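Local coordinates for protein esterase (uncultured bacterium pCosCE1, PDB 7ATL) that hydrolyses carboxylic esters as a family VIII carboxylesterase and also shows promiscuous acyltransferase activity, at residues G269-R282 and W347-L360. Sequence-based numbering, arbitrary orientation. Where two conformers were deposited one is given.
Sequences GDADDVLQLVETLR and WFYDPQAAISVVAL
Ser356 reaches from strand 355-360 to helix 271-282 and donates its hydroxyl to Glu279, OG to OE2 2.7 Å, using the anti lone pair of that oxygen. On the syn side, though tilted out of the carboxylate plane, the same OE2 takes Arg282 NE at 2.8 Å, while Arg282 NH2 holds OE1, a side-on, two-nitrogen salt bridge between residues three apart on the helix. OE2 thus accepts from Ser356 OG, Arg282 NE and a water that also donates to Ala354 O, and the arrangement would be expected to favour the ionised carboxylate. The Arg282 chain runs extended as far as CG and CD, then bends at chi3 (73°), which brings the guanidinium over the hairpin turn: Ala354 O lies above the centre of one face, and a second water joins NH1 to Pro351 O.

Nearer the backbone, Arg282 lies over one face of the Tyr349 ring, its CA 3.6 Å from the centroid and 10° off the normal, a CH-pi contact, with Arg282 CB close to Tyr349 CG; Leu281 CB approaches Tyr349 CE2 at 3.6 Å. Tyr349 OH is hydrogen-bonded to Arg298 NH1.

The remainder is apolar. Val278 straddles both strands, CG1 against Ser356 CB (3.7 Å) and CG2 against Trp347 CE3 (3.7 Å). Val358 CG2 meets Val274 CG1 at 3.6 Å, and Leu360 CD1 rests on Ala271 near the helix start, where the N-cap Asp270 accepts from Asp273 N with OD1, while its OD2 forms a salt bridge with Arg205.

The helix runs roughly antiparallel to strand 355-360 (149°), packed on one face of the central antiparallel sheet, while helix 372-381 covers the other: the layered alpha/beta core of the serine beta-lactamase fold.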
ATOM      1  N   GLY A 269       5.428   1.451   9.734  1.00 26.94           N
ATOM      2  CA  GLY A 269       6.430   2.472   9.384  1.00 26.88           C
ATOM      3  C   GLY A 269       5.924   3.893   9.562  1.00 27.56           C
ATOM      4  O   GLY A 269       4.690   4.097   9.669  1.00 23.96           O
ATOM      5  N   ASP A 270       6.862   4.850   9.572  1.00 29.27           N
ATOM      6  CA  ASP A 270       6.563   6.290   9.759  1.00 28.63           C
ATOM      7  C   ASP A 270       6.460   6.954   8.394  1.00 26.80           C
ATOM      8  O   ASP A 270       6.859   6.353   7.406  1.00 28.56           O
ATOM      9  CB  ASP A 270       7.557   6.954  10.715  1.00 29.50           C
ATOM     10  CG  ASP A 270       8.975   7.020  10.208  1.00 31.42           C
ATOM     11  OD1 ASP A 270       9.158   6.753   9.008  1.00 32.45           O
ATOM     12  OD2 ASP A 270       9.883   7.347  11.027  1.00 34.80           O
ATOM     13  N   ALA A 271       5.901   8.154   8.372  1.00 27.76           N
ATOM     14  CA  ALA A 271       5.639   8.956   7.162  1.00 28.54           C
ATOM     15  C   ALA A 271       6.961   9.267   6.438  1.00 29.35           C
ATOM     16  O   ALA A 271       6.996   9.115   5.209  1.00 29.34           O
ATOM     17  CB  ALA A 271       4.873  10.196   7.562  1.00 28.14           C
ATOM     18  N   ASP A 272       8.024   9.635   7.158  1.00 30.65           N
ATOM     19  CA  ASP A 272       9.316  10.046   6.538  1.00 29.98           C
ATOM     20  C   ASP A 272       9.938   8.880   5.782  1.00 28.76           C
ATOM     21  O   ASP A 272      10.613   9.156   4.765  1.00 32.56           O
ATOM     22  CB  ASP A 272      10.323  10.600   7.548  1.00 30.74           C
ATOM     23  CG  ASP A 272       9.958  12.024   7.907  1.00 33.25           C
ATOM     24  OD1 ASP A 272      10.253  12.887   7.101  1.00 33.02           O
ATOM     25  OD2 ASP A 272       9.276  12.236   8.936  1.00 38.96           O
ATOM     26  N   ASP A 273       9.773   7.647   6.268  1.00 28.03           N
ATOM     27  CA  ASP A 273      10.291   6.449   5.560  1.00 27.74           C
ATOM     28  C   ASP A 273       9.472   6.323   4.272  1.00 25.88           C
ATOM     29  O   ASP A 273      10.061   6.137   3.231  1.00 26.09           O
ATOM     30  CB  ASP A 273      10.321   5.193   6.441  1.00 31.59           C
ATOM     31  CG  ASP A 273      11.467   5.081   7.453  1.00 31.84           C
ATOM     32  OD1 ASP A 273      12.473   5.819   7.348  1.00 31.77           O
ATOM     33  OD2 ASP A 273      11.347   4.234   8.348  1.00 34.16           O
ATOM     34  N   VAL A 274       8.167   6.556   4.310  1.00 26.26           N
ATOM     35  CA  VAL A 274       7.303   6.443   3.098  1.00 25.81           C
ATOM     36  C   VAL A 274       7.702   7.526   2.087  1.00 27.48           C
ATOM     37  O   VAL A 274       7.664   7.248   0.874  1.00 26.94           O
ATOM     38  CB  VAL A 274       5.812   6.522   3.478  1.00 25.19           C
ATOM     39  CG1 VAL A 274       4.888   6.561   2.264  1.00 24.77           C
ATOM     40  CG2 VAL A 274       5.429   5.382   4.411  1.00 25.21           C
ATOM     41  N   LEU A 275       8.069   8.717   2.556  1.00 28.83           N
ATOM     42  CA  LEU A 275       8.427   9.839   1.659  1.00 29.75           C
ATOM     43  C   LEU A 275       9.730   9.499   0.937  1.00 29.80           C
ATOM     44  O   LEU A 275       9.829   9.834  -0.255  1.00 27.60           O
ATOM     45  CB  LEU A 275       8.567  11.136   2.455  1.00 33.37           C
ATOM     46  CG  LEU A 275       8.947  12.348   1.603  1.00 35.29           C
ATOM     47  CD1 LEU A 275       7.992  12.519   0.431  1.00 35.64           C
ATOM     48  CD2 LEU A 275       8.961  13.610   2.437  1.00 37.01           C
ATOM     49  N   GLN A 276      10.687   8.871   1.639  1.00 31.72           N
ATOM     50  CA  GLN A 276      11.955   8.358   1.051  1.00 31.75           C
ATOM     51  C   GLN A 276      11.579   7.405  -0.077  1.00 31.90           C
ATOM     52  O   GLN A 276      12.127   7.540  -1.182  1.00 33.46           O
ATOM     53  CB  GLN A 276      12.806   7.586   2.066  1.00 38.09           C
ATOM     54  CG  GLN A 276      13.689   8.449   2.961  1.00 42.04           C
ATOM     55  CD  GLN A 276      14.477   9.409   2.101  1.00 47.03           C
ATOM     56  OE1 GLN A 276      15.266   9.012   1.227  1.00 44.60           O
ATOM     57  NE2 GLN A 276      14.210  10.690   2.298  1.00 45.39           N
ATOM     58  N   LEU A 277      10.666   6.473   0.204  1.00 28.00           N
ATOM     59  CA  LEU A 277      10.204   5.473  -0.790  1.00 27.64           C
ATOM     60  C   LEU A 277       9.604   6.185  -2.022  1.00 28.17           C
ATOM     61  O   LEU A 277       9.934   5.809  -3.160  1.00 27.73           O
ATOM     62  CB  LEU A 277       9.178   4.559  -0.119  1.00 26.72           C
ATOM     63  CG  LEU A 277       8.333   3.734  -1.082  1.00 26.42           C
ATOM     64  CD1 LEU A 277       9.237   2.772  -1.853  1.00 27.37           C
ATOM     65  CD2 LEU A 277       7.223   2.989  -0.345  1.00 26.17           C
ATOM     66  N   VAL A 278       8.711   7.150  -1.818  1.00 26.82           N
ATOM     67  CA  VAL A 278       7.968   7.792  -2.935  1.00 27.21           C
ATOM     68  C   VAL A 278       8.934   8.657  -3.771  1.00 28.23           C
ATOM     69  O   VAL A 278       8.843   8.587  -5.028  1.00 30.85           O
ATOM     70  CB  VAL A 278       6.755   8.579  -2.416  1.00 26.78           C
ATOM     71  CG1 VAL A 278       6.054   9.338  -3.529  1.00 27.05           C
ATOM     72  CG2 VAL A 278       5.767   7.671  -1.692  1.00 27.56           C
ATOM     73  N   GLU A 279       9.829   9.427  -3.143  1.00 27.11           N
ATOM     74  CA  GLU A 279      10.873  10.212  -3.860  1.00 26.57           C
ATOM     75  C   GLU A 279      11.704   9.261  -4.734  1.00 25.89           C
ATOM     76  O   GLU A 279      11.856   9.538  -5.940  1.00 25.61           O
ATOM     77  CB  GLU A 279      11.760  10.987  -2.883  1.00 27.98           C
ATOM     78  CG  GLU A 279      11.252  12.388  -2.621  1.00 29.42           C
ATOM     79  CD  GLU A 279      11.256  13.246  -3.870  1.00 29.61           C
ATOM     80  OE1 GLU A 279      12.387  13.548  -4.352  1.00 30.59           O
ATOM     81  OE2 GLU A 279      10.141  13.560  -4.377  1.00 28.19           O
ATOM     82  N   THR A 280      12.157   8.142  -4.174  1.00 25.40           N
ATOM     83  CA  THR A 280      12.926   7.087  -4.887  1.00 26.64           C
ATOM     84  C   THR A 280      12.164   6.589  -6.127  1.00 29.19           C
ATOM     85  O   THR A 280      12.773   6.467  -7.204  1.00 29.64           O
ATOM     86  CB  THR A 280      13.242   5.934  -3.935  1.00 27.09           C
ATOM     87  OG1 THR A 280      13.933   6.482  -2.812  1.00 25.88           O
ATOM     88  CG2 THR A 280      14.083   4.861  -4.589  1.00 28.71           C
ATOM     89  N   LEU A 281      10.873   6.320  -5.984  1.00 29.24           N
ATOM     90  CA  LEU A 281      10.007   5.882  -7.098  1.00 29.94           C
ATOM     91  C   LEU A 281       9.880   7.013  -8.116  1.00 30.08           C
ATOM     92  O   LEU A 281       9.759   6.697  -9.294  1.00 36.05           O
ATOM     93  CB  LEU A 281       8.636   5.464  -6.544  1.00 30.20           C
ATOM     94  CG  LEU A 281       8.627   4.218  -5.650  1.00 28.77           C
ATOM     95  CD1 LEU A 281       7.213   3.699  -5.483  1.00 28.92           C
ATOM     96  CD2 LEU A 281       9.523   3.101  -6.190  1.00 27.86           C
ATOM     97  N   ARG A 282       9.889   8.270  -7.691  1.00 28.74           N
ATOM     98  CA  ARG A 282       9.645   9.412  -8.613  1.00 30.52           C
ATOM     99  C   ARG A 282      10.835   9.624  -9.572  1.00 31.15           C
ATOM    100  O   ARG A 282      10.570   9.989 -10.729  1.00 34.86           O
ATOM    101  CB  ARG A 282       9.365  10.698  -7.827  1.00 31.34           C
ATOM    102  CG  ARG A 282       9.135  11.911  -8.715  1.00 31.67           C
ATOM    103  CD  ARG A 282       8.732  13.152  -7.938  1.00 33.09           C
ATOM    104  NE  ARG A 282       9.867  13.700  -7.210  1.00 33.53           N
ATOM    105  CZ  ARG A 282      10.834  14.450  -7.726  1.00 31.20           C
ATOM    106  NH1 ARG A 282      10.840  14.776  -9.015  1.00 29.42           N
ATOM    107  NH2 ARG A 282      11.809  14.855  -6.926  1.00 31.91           N
ATOM    108  N   TRP A 347      -0.880   8.270  -0.860  1.00 24.38           N
ATOM    109  CA  TRP A 347       0.434   8.799  -1.284  1.00 27.01           C
ATOM    110  C   TRP A 347       0.435   8.926  -2.808  1.00 26.96           C
ATOM    111  O   TRP A 347      -0.332   8.219  -3.476  1.00 25.24           O
ATOM    112  CB  TRP A 347       1.582   7.921  -0.769  1.00 28.17           C
ATOM    113  CG  TRP A 347       1.573   6.544  -1.352  1.00 28.75           C
ATOM    114  CD1 TRP A 347       1.028   5.432  -0.788  1.00 26.67           C
ATOM    115  CD2 TRP A 347       2.097   6.139  -2.635  1.00 28.66           C
ATOM    116  NE1 TRP A 347       1.202   4.361  -1.616  1.00 28.81           N
ATOM    117  CE2 TRP A 347       1.836   4.760  -2.765  1.00 29.19           C
ATOM    118  CE3 TRP A 347       2.764   6.791  -3.678  1.00 27.54           C
ATOM    119  CZ2 TRP A 347       2.208   4.026  -3.901  1.00 27.18           C
ATOM    120  CZ3 TRP A 347       3.141   6.063  -4.790  1.00 26.24           C
ATOM    121  CH2 TRP A 347       2.870   4.699  -4.898  1.00 25.35           C
ATOM    122  N   PHE A 348       1.236   9.845  -3.327  1.00 27.86           N
ATOM    123  CA  PHE A 348       1.418  10.026  -4.784  1.00 28.57           C
ATOM    124  C   PHE A 348       2.668  10.865  -4.993  1.00 27.89           C
ATOM    125  O   PHE A 348       3.029  11.648  -4.103  1.00 28.36           O
ATOM    126  CB  PHE A 348       0.175  10.639  -5.449  1.00 28.71           C
ATOM    127  CG  PHE A 348      -0.193  12.050  -5.045  1.00 30.45           C
ATOM    128  CD1 PHE A 348       0.414  13.148  -5.642  1.00 30.25           C
ATOM    129  CD2 PHE A 348      -1.181  12.286  -4.096  1.00 29.85           C
ATOM    130  CE1 PHE A 348       0.050  14.441  -5.288  1.00 30.98           C
ATOM    131  CE2 PHE A 348      -1.542  13.579  -3.746  1.00 28.80           C
ATOM    132  CZ  PHE A 348      -0.925  14.653  -4.338  1.00 29.04           C
ATOM    133  N   TYR A 349       3.310  10.657  -6.131  1.00 27.02           N
ATOM    134  CA  TYR A 349       4.244  11.627  -6.737  1.00 27.79           C
ATOM    135  C   TYR A 349       3.632  12.015  -8.070  1.00 28.49           C
ATOM    136  O   TYR A 349       3.059  11.126  -8.709  1.00 28.30           O
ATOM    137  CB  TYR A 349       5.659  11.060  -6.846  1.00 26.24           C
ATOM    138  CG  TYR A 349       5.850   9.978  -7.866  1.00 25.63           C
ATOM    139  CD1 TYR A 349       5.764  10.258  -9.208  1.00 27.63           C
ATOM    140  CD2 TYR A 349       6.217   8.696  -7.495  1.00 27.18           C
ATOM    141  CE1 TYR A 349       5.999   9.285 -10.167  1.00 29.63           C
ATOM    142  CE2 TYR A 349       6.471   7.710  -8.437  1.00 27.29           C
ATOM    143  CZ  TYR A 349       6.350   8.008  -9.780  1.00 27.90           C
ATOM    144  OH  TYR A 349       6.558   7.075 -10.743  1.00 28.40           O
ATOM    145  N   ASP A 350       3.694  13.303  -8.393  1.00 28.34           N
ATOM    146  CA  ASP A 350       3.408  13.870  -9.730  1.00 30.18           C
ATOM    147  C   ASP A 350       4.762  14.147 -10.400  1.00 31.89           C
ATOM    148  O   ASP A 350       5.499  15.050  -9.976  1.00 28.64           O
ATOM    149  CB  ASP A 350       2.487  15.080  -9.537  1.00 30.44           C
ATOM    150  CG  ASP A 350       2.182  15.824 -10.817  1.00 30.32           C
ATOM    151  OD1 ASP A 350       3.041  15.781 -11.726  1.00 28.37           O
ATOM    152  OD2 ASP A 350       1.097  16.447 -10.885  1.00 32.16           O
ATOM    153  N   PRO A 351       5.163  13.370 -11.445  1.00 33.09           N
ATOM    154  CA  PRO A 351       6.482  13.536 -12.070  1.00 31.23           C
ATOM    155  C   PRO A 351       6.635  14.898 -12.758  1.00 30.72           C
ATOM    156  O   PRO A 351       7.719  15.403 -12.701  1.00 29.43           O
ATOM    157  CB  PRO A 351       6.567  12.401 -13.091  1.00 31.01           C
ATOM    158  CG  PRO A 351       5.120  12.115 -13.424  1.00 31.23           C
ATOM    159  CD  PRO A 351       4.373  12.324 -12.119  1.00 32.20           C
ATOM    160  N   GLN A 352       5.548  15.462 -13.309  1.00 31.62           N
ATOM    161  CA  GLN A 352       5.590  16.770 -14.016  0.50 32.35           C
ATOM    162  C   GLN A 352       5.807  17.896 -12.980  1.00 34.18           C
ATOM    163  O   GLN A 352       6.607  18.813 -13.284  1.00 37.31           O
ATOM    164  CB  GLN A 352       4.367  16.916 -14.940  0.50 32.21           C
ATOM    165  CG  GLN A 352       4.547  16.274 -16.326  0.50 31.86           C
ATOM    166  CD  GLN A 352       3.273  15.841 -17.033  0.50 30.71           C
ATOM    167  OE1 GLN A 352       2.234  16.493 -16.980  0.50 30.13           O
ATOM    168  NE2 GLN A 352       3.346  14.726 -17.736  0.50 28.87           N
ATOM    169  N   ALA A 353       5.160  17.836 -11.813  1.00 31.89           N
ATOM    170  CA  ALA A 353       5.250  18.929 -10.818  1.00 28.93           C
ATOM    171  C   ALA A 353       6.440  18.705  -9.878  1.00 27.62           C
ATOM    172  O   ALA A 353       6.673  19.568  -9.063  1.00 28.67           O
ATOM    173  CB  ALA A 353       3.944  19.071 -10.078  1.00 29.01           C
ATOM    174  N   ALA A 354       7.145  17.585 -10.015  1.00 29.17           N
ATOM    175  CA  ALA A 354       8.237  17.091  -9.139  1.00 32.02           C
ATOM    176  C   ALA A 354       7.826  17.038  -7.661  1.00 32.99           C
ATOM    177  O   ALA A 354       8.701  17.293  -6.796  1.00 37.69           O
ATOM    178  CB  ALA A 354       9.456  17.950  -9.336  1.00 31.86           C
ATOM    179  N   ILE A 355       6.575  16.700  -7.349  1.00 33.16           N
ATOM    180  CA  ILE A 355       6.094  16.710  -5.933  1.00 38.45           C
ATOM    181  C   ILE A 355       5.745  15.287  -5.471  1.00 35.21           C
ATOM    182  O   ILE A 355       5.295  14.478  -6.287  1.00 37.28           O
ATOM    183  CB  ILE A 355       4.919  17.690  -5.706  1.00 44.40           C
ATOM    184  CG1 ILE A 355       3.660  17.259  -6.445  1.00 45.17           C
ATOM    185  CG2 ILE A 355       5.282  19.137  -6.040  1.00 44.38           C
ATOM    186  CD1 ILE A 355       2.439  17.489  -5.622  1.00 50.96           C
ATOM    187  N   SER A 356       5.993  14.998  -4.196  1.00 32.89           N
ATOM    188  CA  SER A 356       5.564  13.768  -3.490  1.00 30.42           C
ATOM    189  C   SER A 356       4.709  14.197  -2.287  1.00 31.72           C
ATOM    190  O   SER A 356       5.012  15.221  -1.621  1.00 32.39           O
ATOM    191  CB  SER A 356       6.737  12.905  -3.085  1.00 29.81           C
ATOM    192  OG  SER A 356       7.604  12.611  -4.176  1.00 29.84           O
ATOM    193  N   VAL A 357       3.636  13.459  -2.046  1.00 31.12           N
ATOM    194  CA  VAL A 357       2.677  13.697  -0.933  1.00 29.40           C
ATOM    195  C   VAL A 357       2.516  12.384  -0.178  1.00 27.91           C
ATOM    196  O   VAL A 357       2.296  11.374  -0.811  1.00 32.73           O
ATOM    197  CB  VAL A 357       1.339  14.216  -1.475  1.00 28.47           C
ATOM    198  CG1 VAL A 357       0.253  14.285  -0.412  1.00 27.63           C
ATOM    199  CG2 VAL A 357       1.542  15.566  -2.138  1.00 30.11           C
ATOM    200  N   VAL A 358       2.661  12.418   1.133  1.00 28.52           N
ATOM    201  CA  VAL A 358       2.365  11.274   2.041  1.00 28.52           C
ATOM    202  C   VAL A 358       1.338  11.757   3.071  1.00 27.21           C
ATOM    203  O   VAL A 358       1.586  12.772   3.748  1.00 28.76           O
ATOM    204  CB  VAL A 358       3.642  10.747   2.718  1.00 27.16           C
ATOM    205  CG1 VAL A 358       3.295   9.789   3.845  1.00 27.56           C
ATOM    206  CG2 VAL A 358       4.576  10.089   1.723  1.00 26.86           C
ATOM    207  N   ALA A 359       0.219  11.060   3.178  1.00 26.10           N
ATOM    208  CA  ALA A 359      -0.888  11.414   4.086  1.00 25.73           C
ATOM    209  C   ALA A 359      -1.289  10.172   4.880  1.00 26.28           C
ATOM    210  O   ALA A 359      -2.186   9.436   4.425  1.00 24.81           O
ATOM    211  CB  ALA A 359      -2.020  11.949   3.262  1.00 25.71           C
ATOM    212  N   LEU A 360      -0.592   9.914   5.984  1.00 27.54           N
ATOM    213  CA  LEU A 360      -0.877   8.767   6.891  1.00 28.10           C
ATOM    214  C   LEU A 360      -1.904   9.216   7.919  1.00 28.01           C
ATOM    215  O   LEU A 360      -1.711  10.292   8.483  1.00 29.84           O
ATOM    216  CB  LEU A 360       0.425   8.320   7.566  1.00 27.55           C
ATOM    217  CG  LEU A 360       1.527   7.846   6.613  1.00 27.20           C
ATOM    218  CD1 LEU A 360       2.623   7.119   7.379  1.00 27.73           C
ATOM    219  CD2 LEU A 360       0.991   6.948   5.505  1.00 25.63           C
TER
HETATM  220  O   HOH W   1       9.550  16.013  -4.444  1.00 35.35           O
HETATM  221  O   HOH W   2       9.629  13.865 -11.466  1.00 28.74           O